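Local coordinates for protein glycerophosphodiester phosphodiesterase (Cytophaga hutchinsonii ATCC 33406, PDB 3CH0) that belongs to the glycerophosphodiester phosphodiesterase family, whose members are built on a TIM-barrel fold, here modelled as a single chain, at residues G13-R18 / P22-A27; T58-E63 / A112-F117; P102-Q107 / T263-L268; T123-S128 / T168-L173. All coordinates share one frame; numbering follows the deposited sequence. Where two conformers were deposited one is given.

Contact 1: residues G13-R18 / P22-A27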
# COMPACT_ATOMS: atom_id res chain seq x y z
N GLY A 13 -0.52 8.73 -0.60
CA GLY A 13 0.25 8.52 -1.82
C GLY A 13 0.39 7.04 -2.11
O GLY A 13 1.04 6.32 -1.35
N HIS A 14 -0.28 6.55 -3.18
CA HIS A 14 -0.34 5.13 -3.51
C HIS A 14 1.06 4.67 -3.95
O HIS A 14 1.60 5.21 -4.94
CB HIS A 14 -1.36 4.89 -4.65
CG HIS A 14 -1.64 3.46 -4.98
ND1 HIS A 14 -1.57 2.96 -6.27
CD2 HIS A 14 -2.02 2.42 -4.19
CE1 HIS A 14 -1.92 1.68 -6.25
NE2 HIS A 14 -2.22 1.34 -5.01
N ARG A 15 1.66 3.73 -3.24
CA ARG A 15 3.03 3.31 -3.52
C ARG A 15 3.97 4.49 -3.54
O ARG A 15 4.90 4.59 -4.33
CB ARG A 15 3.13 2.48 -4.81
CG ARG A 15 2.03 1.36 -4.91
CD ARG A 15 2.14 0.43 -6.09
NE ARG A 15 0.88 -0.31 -6.18
CZ ARG A 15 0.50 -0.98 -7.23
NH1 ARG A 15 1.35 -1.26 -8.23
NH2 ARG A 15 -0.71 -1.47 -7.25
N GLY A 16 3.68 5.38 -2.60
CA GLY A 16 4.40 6.67 -2.48
C GLY A 16 3.77 7.60 -3.49
O GLY A 16 3.05 8.53 -3.15
N CYS A 17 4.02 7.38 -4.78
CA CYS A 17 3.39 8.19 -5.82
C CYS A 17 3.66 7.57 -7.18
O CYS A 17 4.33 8.14 -8.02
CB CYS A 17 3.83 9.67 -5.80
SG CYS A 17 5.59 9.93 -5.88
N ARG A 18 3.10 6.41 -7.41
CA ARG A 18 3.35 5.66 -8.69
C ARG A 18 3.12 6.43 -9.97
O ARG A 18 3.81 6.22 -10.97
CB ARG A 18 2.51 4.37 -8.73
CG ARG A 18 2.52 3.64 -10.08
CD ARG A 18 1.80 2.29 -9.97
NE ARG A 18 0.38 2.45 -9.63
CZ ARG A 18 -0.58 1.56 -9.89
NH1 ARG A 18 -0.28 0.40 -10.44
NH2 ARG A 18 -1.84 1.86 -9.60
N PRO A 22 8.83 5.86 -9.93
CA PRO A 22 8.76 4.40 -9.76
C PRO A 22 8.12 3.99 -8.45
O PRO A 22 8.45 4.50 -7.36
CB PRO A 22 10.20 3.97 -9.87
CG PRO A 22 10.82 4.98 -10.84
CD PRO A 22 10.18 6.27 -10.39
N GLU A 23 7.11 3.13 -8.54
CA GLU A 23 6.33 2.81 -7.35
C GLU A 23 7.13 2.21 -6.21
O GLU A 23 8.07 1.42 -6.44
CB GLU A 23 5.27 1.79 -7.75
CG GLU A 23 5.74 0.39 -8.11
CD GLU A 23 4.66 -0.41 -8.79
OE1 GLU A 23 4.31 -0.01 -9.91
OE2 GLU A 23 4.30 -1.50 -8.23
N ASN A 24 6.74 2.52 -4.99
CA ASN A 24 7.26 1.79 -3.84
C ASN A 24 8.80 1.93 -3.69
O ASN A 24 9.44 1.07 -3.11
CB ASN A 24 6.83 0.32 -3.88
CG ASN A 24 5.43 0.09 -3.33
OD1 ASN A 24 4.96 0.76 -2.41
ND2 ASN A 24 4.74 -0.91 -3.92
N THR A 25 9.31 3.10 -4.11
CA THR A 25 10.75 3.38 -4.00
C THR A 25 10.94 4.53 -3.04
O THR A 25 10.08 5.37 -2.80
CB THR A 25 11.34 3.74 -5.38
OG1 THR A 25 10.73 4.93 -5.88
CG2 THR A 25 11.18 2.57 -6.36
N ILE A 26 12.15 4.57 -2.50
CA ILE A 26 12.53 5.66 -1.59
C ILE A 26 12.36 7.00 -2.32
O ILE A 26 11.85 7.96 -1.74
CB ILE A 26 13.97 5.51 -1.10
CG1 ILE A 26 14.11 4.28 -0.18
CG2 ILE A 26 14.46 6.80 -0.38
CD1 ILE A 26 13.20 4.25 1.02
N ALA A 27 12.68 7.07 -3.60
CA ALA A 27 12.42 8.33 -4.34
C ALA A 27 10.93 8.70 -4.29
O ALA A 27 10.59 9.85 -4.03
CB ALA A 27 12.91 8.24 -5.77
O HOH W 1 2.23 -0.90 -11.30
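Arg15 and Glu23 come to lie side by side through two different first torsions: Arg15 sets its CG beside the backbone N (chi1 -46°) and runs extended as far as NE, whereas Glu23 holds its CG between backbone N and carbonyl carbon (chi1 69°). Both chains then point the same way, with Arg15 CB and Glu23 CB 3.7 Å apart. At their ends Arg15 NH1 donates to Glu23 OE2 at 3.0 Å in a salt bridge. It is an angled one: the nitrogen arrives from above the carboxylate plane, and guanidinium and carboxylate are turned 64° against each other. Glu23 OE1 rests 3.4 Å from Arg18 CD and accepts a hydrogen bond from a water at 2.7 Å; that water accepts from Arg18 NH1, so the second guanidinium reaches the carboxylate through water, while Arg18 NH2 forms a salt bridge with Asp264. One guanidinium lies over the other, offset and tilted, next to a citric acid and a glycerol, both probably from the crystallisation liquor, which is consistent with a pocket suited to an anion. Behind the charges, Asn24 N donates almost straight to Arg15 O at 2.8 Å. The Asn24 amide covers the root of the Arg15 chain, its OD1 3.5 Å from Arg15 CB; ND2 bonds to Asp43, whereas the buried OD1 finds no partner in the model. Type II turns, Gly13 to Gly16 and Pro22 to Thr25, shape this loop. It leaves strand 10-13, which runs parallel between strands 39-46 and 260-263, and enters helix 26-35, N-capped by Thr25.

Contact 2: residues T58-E63 / A112-F117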
# COMPACT_ATOMS: atom_id res chain seq x y z
N THR A 58 5.12 -10.36 -4.88
CA THR A 58 6.12 -11.27 -4.38
C THR A 58 7.11 -11.71 -5.47
O THR A 58 7.90 -12.58 -5.18
CB THR A 58 5.50 -12.51 -3.75
OG1 THR A 58 4.70 -13.16 -4.74
CG2 THR A 58 4.59 -12.09 -2.58
N PHE A 59 6.99 -11.17 -6.67
CA PHE A 59 7.88 -11.47 -7.79
C PHE A 59 8.23 -10.11 -8.43
O PHE A 59 7.56 -9.08 -8.22
CB PHE A 59 7.24 -12.40 -8.83
CG PHE A 59 5.92 -11.91 -9.35
CD1 PHE A 59 4.73 -12.21 -8.69
CD2 PHE A 59 5.84 -11.10 -10.45
CE1 PHE A 59 3.55 -11.72 -9.16
CE2 PHE A 59 4.70 -10.63 -10.90
CZ PHE A 59 3.50 -10.93 -10.24
N PHE A 60 9.24 -10.13 -9.31
CA PHE A 60 9.56 -8.91 -10.10
C PHE A 60 8.64 -8.77 -11.27
O PHE A 60 8.63 -9.60 -12.16
CB PHE A 60 11.01 -8.93 -10.60
CG PHE A 60 11.99 -8.56 -9.54
CD1 PHE A 60 12.34 -7.21 -9.32
CD2 PHE A 60 12.51 -9.54 -8.68
CE1 PHE A 60 13.24 -6.87 -8.31
CE2 PHE A 60 13.38 -9.21 -7.69
CZ PHE A 60 13.76 -7.85 -7.49
N HIS A 61 7.83 -7.71 -11.27
CA HIS A 61 6.77 -7.56 -12.23
C HIS A 61 7.29 -7.03 -13.54
O HIS A 61 8.12 -6.08 -13.59
CB HIS A 61 5.69 -6.60 -11.65
CG HIS A 61 4.36 -6.72 -12.31
ND1 HIS A 61 4.09 -6.22 -13.56
CD2 HIS A 61 3.19 -7.24 -11.85
CE1 HIS A 61 2.82 -6.45 -13.86
NE2 HIS A 61 2.26 -7.10 -12.85
N HIS A 62 6.74 -7.55 -14.63
CA HIS A 62 7.19 -7.08 -15.96
C HIS A 62 6.90 -5.59 -16.26
O HIS A 62 7.57 -4.98 -17.13
CB HIS A 62 6.57 -7.95 -17.07
CG HIS A 62 5.16 -7.60 -17.41
ND1 HIS A 62 4.09 -8.05 -16.67
CD2 HIS A 62 4.65 -6.88 -18.43
CE1 HIS A 62 2.97 -7.60 -17.20
NE2 HIS A 62 3.28 -6.90 -18.28
N GLU A 63 5.94 -4.95 -15.58
CA GLU A 63 5.64 -3.61 -15.94
C GLU A 63 6.74 -2.69 -15.48
O GLU A 63 6.88 -1.59 -16.04
CB GLU A 63 4.29 -3.15 -15.38
CG GLU A 63 3.16 -3.80 -16.13
CD GLU A 63 1.79 -3.28 -15.67
OE1 GLU A 63 1.57 -3.21 -14.44
OE2 GLU A 63 0.95 -2.92 -16.52
N ALA A 112 16.17 2.87 -9.63
CA ALA A 112 15.61 2.58 -8.33
C ALA A 112 15.61 1.12 -8.07
O ALA A 112 15.58 0.35 -9.02
CB ALA A 112 14.18 3.14 -8.26
N VAL A 113 15.67 0.77 -6.80
CA VAL A 113 15.57 -0.62 -6.39
C VAL A 113 14.46 -0.76 -5.37
O VAL A 113 13.96 0.21 -4.85
CB VAL A 113 16.91 -1.18 -5.89
CG1 VAL A 113 17.99 -0.97 -7.00
CG2 VAL A 113 17.32 -0.52 -4.54
N LYS A 114 14.07 -2.01 -5.11
CA LYS A 114 13.11 -2.28 -4.03
C LYS A 114 13.78 -2.16 -2.68
O LYS A 114 14.76 -2.90 -2.40
CB LYS A 114 12.56 -3.71 -4.18
CG LYS A 114 11.81 -3.95 -5.46
CD LYS A 114 11.20 -5.35 -5.51
CE LYS A 114 10.37 -5.61 -6.74
NZ LYS A 114 9.06 -4.95 -6.79
N PRO A 115 13.31 -1.21 -1.85
CA PRO A 115 13.95 -0.97 -0.54
C PRO A 115 13.42 -1.90 0.54
O PRO A 115 12.32 -2.43 0.44
CB PRO A 115 13.58 0.49 -0.25
CG PRO A 115 12.15 0.59 -0.85
CD PRO A 115 12.16 -0.29 -2.07
N LEU A 116 14.17 -2.01 1.63
CA LEU A 116 13.66 -2.59 2.83
C LEU A 116 12.61 -1.65 3.45
O LEU A 116 12.71 -0.39 3.44
CB LEU A 116 14.78 -2.79 3.84
CG LEU A 116 15.85 -3.80 3.45
CD1 LEU A 116 17.08 -3.63 4.33
CD2 LEU A 116 15.31 -5.21 3.56
N PHE A 117 11.63 -2.27 4.10
CA PHE A 117 10.68 -1.57 4.91
C PHE A 117 11.39 -0.67 5.95
O PHE A 117 11.03 0.48 6.17
CB PHE A 117 9.77 -2.61 5.62
CG PHE A 117 8.65 -2.07 6.49
CD1 PHE A 117 7.95 -0.91 6.24
CD2 PHE A 117 8.23 -2.84 7.58
CE1 PHE A 117 6.89 -0.53 7.08
CE2 PHE A 117 7.16 -2.48 8.39
CZ PHE A 117 6.52 -1.32 8.15
O HOH W 2 7.57 -6.40 -8.57
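Phe60 and Lys114 pass one another head to tail, the last methylenes of the lysine running by the aromatic ring. Lys114 CE makes the nearest approach, 3.5 Å from Phe60 CE1, and Lys114 CD follows at 3.8 Å from the same ring carbon. The methylenes come in obliquely to the ring. Because the backbones stay well apart, the lysine must span the gap: its chain is extended through chi3 and then kinks at chi4 (-74°), so that the CE methylene stays against the ring while NZ turns off toward polar partners. One of these is a water that accepts from Lys114 NZ at 2.7 Å, accepts from His61 N at 3.0 Å and donates to Phe59 O at 2.7 Å. The ammonium group is thereby tied to the backbone on both flanks of Phe60, and Lys114 NZ has a further hydrogen bond, to Ser55 OG. Phe60 itself is buried, its ring also packing on Ile91 and Ile94. A little further along, Glu63 N donates to His61 ND1 in the plane of the imidazole, a local bond within the loop. Lys114 packs on Val53, and Pro115 is joined through its backbone to Val54, so 112-117 runs beside strand 52-54 before helix 117-127 begins. The two segments bracket most of a long excursion with little regular structure, between strand 52-54 and helix 117-127. This is consistent with the insertion that glycerophosphodiester phosphodiesterases carry between the second strand and second helix of their TIM barrel.

Contact 3: residues P102-Q107 / T263-L268. With EDO (1,2-ethanediol), chain P.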
# COMPACT_ATOMS: atom_id res chain seq x y z
N PRO A 102 3.74 0.91 -18.96
CA PRO A 102 2.73 1.13 -20.00
C PRO A 102 1.50 1.90 -19.51
O PRO A 102 0.83 2.59 -20.30
CB PRO A 102 2.33 -0.29 -20.42
CG PRO A 102 3.35 -1.23 -19.88
CD PRO A 102 4.01 -0.52 -18.72
N ARG A 103 1.20 1.82 -18.20
CA ARG A 103 0.02 2.48 -17.66
C ARG A 103 0.27 3.80 -16.95
O ARG A 103 -0.69 4.48 -16.56
CB ARG A 103 -0.75 1.50 -16.76
CG ARG A 103 -1.07 0.16 -17.45
CD ARG A 103 -2.00 -0.68 -16.64
NE ARG A 103 -1.24 -1.34 -15.58
CZ ARG A 103 -1.46 -1.26 -14.27
NH1 ARG A 103 -2.48 -0.59 -13.79
NH2 ARG A 103 -0.66 -1.92 -13.45
N PHE A 104 1.56 4.20 -16.82
CA PHE A 104 1.96 5.45 -16.19
C PHE A 104 3.07 6.06 -17.02
O PHE A 104 4.22 6.14 -16.62
CB PHE A 104 2.38 5.24 -14.72
CG PHE A 104 1.27 4.64 -13.92
CD1 PHE A 104 0.26 5.48 -13.41
CD2 PHE A 104 1.13 3.26 -13.78
CE1 PHE A 104 -0.80 4.96 -12.75
CE2 PHE A 104 0.02 2.75 -13.14
CZ PHE A 104 -0.94 3.62 -12.63
N LYS A 105 2.68 6.52 -18.21
CA LYS A 105 3.66 6.91 -19.20
C LYS A 105 4.37 8.20 -18.81
O LYS A 105 5.48 8.43 -19.28
CB LYS A 105 2.99 6.98 -20.60
CG LYS A 105 2.74 5.61 -21.21
CD LYS A 105 3.96 4.69 -21.15
N SER A 106 3.80 9.02 -17.96
CA SER A 106 4.47 10.22 -17.50
C SER A 106 5.34 10.00 -16.25
O SER A 106 5.99 10.93 -15.74
CB SER A 106 3.46 11.36 -17.30
OG SER A 106 2.88 11.36 -16.01
N GLN A 107 5.38 8.77 -15.74
CA GLN A 107 6.25 8.46 -14.63
C GLN A 107 7.70 8.80 -14.95
O GLN A 107 8.19 8.43 -16.04
CB GLN A 107 6.17 7.00 -14.26
CG GLN A 107 6.82 6.62 -12.95
CD GLN A 107 6.80 5.15 -12.77
OE1 GLN A 107 7.67 4.42 -13.28
NE2 GLN A 107 5.76 4.68 -12.05
N THR A 263 -4.27 7.54 -3.96
CA THR A 263 -4.05 7.97 -5.32
C THR A 263 -2.63 7.85 -5.82
O THR A 263 -1.68 8.08 -5.07
CB THR A 263 -4.46 9.48 -5.47
OG1 THR A 263 -4.27 9.93 -6.83
CG2 THR A 263 -3.68 10.44 -4.55
N ASP A 264 -2.49 7.49 -7.10
CA ASP A 264 -1.17 7.47 -7.75
C ASP A 264 -0.61 8.88 -7.98
O ASP A 264 0.57 9.00 -8.28
CB ASP A 264 -1.26 6.74 -9.09
CG ASP A 264 -1.44 5.27 -8.91
OD1 ASP A 264 -0.70 4.68 -8.07
OD2 ASP A 264 -2.31 4.69 -9.60
N TYR A 265 -1.49 9.88 -7.95
CA TYR A 265 -1.16 11.27 -8.26
C TYR A 265 -1.48 12.20 -7.09
O TYR A 265 -2.39 13.07 -7.14
CB TYR A 265 -1.93 11.68 -9.53
CG TYR A 265 -1.57 10.91 -10.76
CD1 TYR A 265 -0.44 11.27 -11.51
CD2 TYR A 265 -2.31 9.86 -11.15
CE1 TYR A 265 -0.11 10.59 -12.66
CE2 TYR A 265 -1.96 9.12 -12.26
CZ TYR A 265 -0.89 9.52 -13.04
OH TYR A 265 -0.57 8.78 -14.14
N PRO A 266 -0.75 12.05 -5.97
CA PRO A 266 -1.05 12.86 -4.79
C PRO A 266 -0.83 14.36 -5.05
O PRO A 266 -1.41 15.18 -4.35
CB PRO A 266 -0.16 12.28 -3.71
CG PRO A 266 0.99 11.67 -4.43
CD PRO A 266 0.35 11.10 -5.70
N ASP A 267 -0.06 14.71 -6.07
CA ASP A 267 0.09 16.09 -6.53
C ASP A 267 -1.26 16.78 -6.88
O ASP A 267 -1.38 18.02 -6.82
CB ASP A 267 1.08 16.17 -7.70
CG ASP A 267 0.70 15.32 -8.88
OD1 ASP A 267 0.29 14.17 -8.70
OD2 ASP A 267 0.91 15.77 -10.04
N LEU A 268 -2.29 15.99 -7.20
CA LEU A 268 -3.62 16.55 -7.47
C LEU A 268 -4.11 17.43 -6.32
O LEU A 268 -4.80 18.42 -6.53
CB LEU A 268 -4.65 15.44 -7.77
CG LEU A 268 -4.48 14.75 -9.13
CD1 LEU A 268 -5.27 13.48 -9.27
CD2 LEU A 268 -4.82 15.68 -10.30
C1 EDO P . -0.52 8.05 -17.72
O1 EDO P . 0.62 8.85 -18.05
C2 EDO P . -0.94 7.15 -18.88
O2 EDO P . 0.10 6.21 -19.21
O HOH W 3 -2.14 6.96 -15.33
O HOH W 4 2.03 8.81 -15.06
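Tyr265 meets Phe104 with its hydroxyl: Tyr265 OH stands 3.5 Å from Phe104 CD1, at the edge of the phenylalanine ring and near its plane. Ring carbons meet less closely, Phe104 CD1 lying 4.2 Å from Tyr265 CZ. With CG beside its backbone N (chi1 -59°), Phe104 also reaches Asp264, whose OD2 sits obliquely 3.5 Å from Phe104 CZ. Ring and carboxylate planes are 73° apart. The carboxylate is held by polar partners, OD1 by His14 and OD2 by Asn245 besides its arginine, so the phenylalanine borders a charged cluster; Arg18 and His101 also pack on its ring, His101 edge-to-face. Two waters extend the reach of the tyrosine hydroxyl. One, 2.7 Å from Tyr265 OH, donates to Arg103 O; the other, 2.8 Å from Tyr265 OH, bonds to Ser106 OG. A 1,2-ethanediol, probably from the crystallisation liquor, occupies the nearby turn, its O2 accepting from Lys105 N at 2.8 Å and its O1 from Ser106 N at 3.2 Å. That turn, type I from Phe104 to Gln107, belongs to the long loop between helix 88-91 and helix 117-127. Across the contact, Thr263 OG1 accepts from Tyr265 N in an ST turn as the chain leaves strand 260-263, the parallel neighbour of strand 10-13, while Pro266 packs against Leu35 at the end of helix 26-35.

Contact 4: residues T123-S128 / T168-L173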
# COMPACT_ATOMS: atom_id res chain seq x y z
N THR A 123 13.84 6.69 6.50
CA THR A 123 13.77 7.85 5.63
C THR A 123 12.61 8.76 6.03
O THR A 123 12.78 9.99 6.18
CB THR A 123 13.60 7.45 4.11
OG1 THR A 123 14.74 6.70 3.70
CG2 THR A 123 13.37 8.67 3.18
N ALA A 124 11.41 8.21 6.15
CA ALA A 124 10.24 8.97 6.46
C ALA A 124 10.34 9.62 7.85
O ALA A 124 9.97 10.77 8.01
CB ALA A 124 8.99 8.08 6.35
N GLU A 125 10.79 8.85 8.84
CA GLU A 125 10.88 9.38 10.19
C GLU A 125 11.89 10.50 10.29
O GLU A 125 11.71 11.39 11.13
CB GLU A 125 11.25 8.28 11.18
CG GLU A 125 10.11 7.28 11.37
CD GLU A 125 8.85 7.92 11.92
OE1 GLU A 125 8.89 8.39 13.10
OE2 GLU A 125 7.78 7.99 11.22
N LYS A 126 12.98 10.42 9.52
CA LYS A 126 13.97 11.55 9.55
C LYS A 126 13.32 12.83 9.03
O LYS A 126 13.64 13.95 9.50
CB LYS A 126 15.18 11.21 8.69
CG LYS A 126 16.24 12.32 8.64
N LEU A 127 12.43 12.71 8.06
CA LEU A 127 11.82 13.86 7.43
C LEU A 127 10.61 14.37 8.17
O LEU A 127 10.31 15.56 8.08
CB LEU A 127 11.42 13.54 6.00
CG LEU A 127 12.61 13.32 5.05
CD1 LEU A 127 12.21 12.72 3.65
CD2 LEU A 127 13.34 14.70 4.87
N SER A 128 9.89 13.49 8.88
CA SER A 128 8.68 13.92 9.52
C SER A 128 8.35 13.06 10.73
O SER A 128 8.45 11.82 10.71
CB SER A 128 7.54 13.83 8.52
OG SER A 128 6.29 14.00 9.15
N THR A 168 3.91 2.62 15.82
CA THR A 168 2.60 2.00 15.99
C THR A 168 1.42 2.94 15.87
O THR A 168 0.48 2.62 15.16
CB THR A 168 2.54 1.30 17.38
OG1 THR A 168 3.57 0.32 17.40
CG2 THR A 168 1.15 0.72 17.66
N ASP A 169 1.45 4.09 16.53
CA ASP A 169 0.27 4.93 16.57
C ASP A 169 0.06 5.73 15.29
O ASP A 169 -0.95 6.39 15.17
CB ASP A 169 0.28 5.86 17.78
CG ASP A 169 0.19 5.09 19.09
OD1 ASP A 169 -0.36 3.95 19.11
OD2 ASP A 169 0.64 5.66 20.10
N ARG A 170 1.02 5.66 14.36
CA ARG A 170 0.89 6.31 13.05
C ARG A 170 0.84 5.28 11.90
O ARG A 170 1.04 5.63 10.76
CB ARG A 170 2.04 7.31 12.83
CG ARG A 170 1.79 8.57 13.63
CD ARG A 170 2.87 9.61 13.49
NE ARG A 170 4.09 9.20 14.15
CZ ARG A 170 5.25 8.93 13.56
NH1 ARG A 170 5.45 9.04 12.25
NH2 ARG A 170 6.29 8.58 14.31
N PHE A 171 0.56 4.02 12.26
CA PHE A 171 0.60 2.92 11.33
C PHE A 171 -0.77 2.29 11.16
O PHE A 171 -1.47 1.99 12.13
CB PHE A 171 1.57 1.81 11.77
CG PHE A 171 2.10 1.04 10.60
CD1 PHE A 171 1.35 -0.02 10.07
CD2 PHE A 171 3.28 1.40 9.96
CE1 PHE A 171 1.81 -0.67 8.88
CE2 PHE A 171 3.71 0.72 8.85
CZ PHE A 171 2.99 -0.30 8.33
N THR A 172 -1.17 2.08 9.90
CA THR A 172 -2.32 1.22 9.59
C THR A 172 -1.86 0.06 8.76
O THR A 172 -1.08 0.25 7.83
CB THR A 172 -3.40 2.01 8.78
OG1 THR A 172 -3.77 3.17 9.53
CG2 THR A 172 -4.63 1.15 8.47
N LEU A 173 -2.31 -1.14 9.12
CA LEU A 173 -1.96 -2.37 8.42
C LEU A 173 -3.19 -2.72 7.58
O LEU A 173 -4.28 -2.87 8.11
CB LEU A 173 -1.64 -3.51 9.40
CG LEU A 173 -1.02 -4.77 8.84
CD1 LEU A 173 -2.01 -5.54 7.94
CD2 LEU A 173 0.38 -4.50 8.19
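Glu125 and Arg170 approach from opposite directions and join in an end-on, two-bond salt bridge. Arg170 NH1 donates to Glu125 OE2 at 2.8 Å and Arg170 NH2 to Glu125 OE1 at 2.9 Å, so each nitrogen serves one oxygen. NH1 uses the syn lone pair of OE2; NH2 also comes from the syn side of OE1, a little out of the carboxylate plane. Both oxygens lie near the guanidinium plane, and the two flat groups are only 27° from coplanar. The paired bonds should resist rotation of either group. Two bends make the meeting possible: Glu125 folds at chi2 (-61°) and Arg170 at chi3 (-70°). The second shell steadies both ends: Tyr133 OH hydrogen-bonds to Glu125 OE2, and Arg170 NH1 also donates to Ile131 O. Ile131 and Ile167 press on the glutamate chain, and Tyr133 packs against the arginine. Ser128, just past the helix end, turns its OG to Lys130 N and Ile131 N, fixing the loop that carries one of these partners. The bridge lies at the surface of the fold, across the beginning of strand 132-137. Helix 117-127 supplies the glutamate, with Ala124 and Leu127 set against Leu33 of helix 26-35; the arginine comes from segment 168-173, which carries strand 171-175, itself running parallel between strands 132-137 and 192-197.

How the contacts relate
Contacts 1 and 3, with centres about 10 Å apart, share Asp264 and a probable hydrogen bond of 2.7 Å from Gln107 NE2 to Arg18 O. The citric acid held by His14 and Arg15, with the glycerol beside it, may mark a pocket here, though both probably come from the crystallisation liquor. Contact 2 adjoins contact 1, Asn24 O lying 3.2 Å from Pro115 CD, and is tied to contact 3 by a salt bridge of 2.8 Å from Glu63 OE1 to Arg103 NH2. Contact 4, about 23 Å from contact 3 between centres, touches contact 1 through Ile26 CD1 and Thr123 OG1, 3.9 Å apart, and contact 2 through Phe117 CZ and Phe171 CE2, 3.5 Å apart.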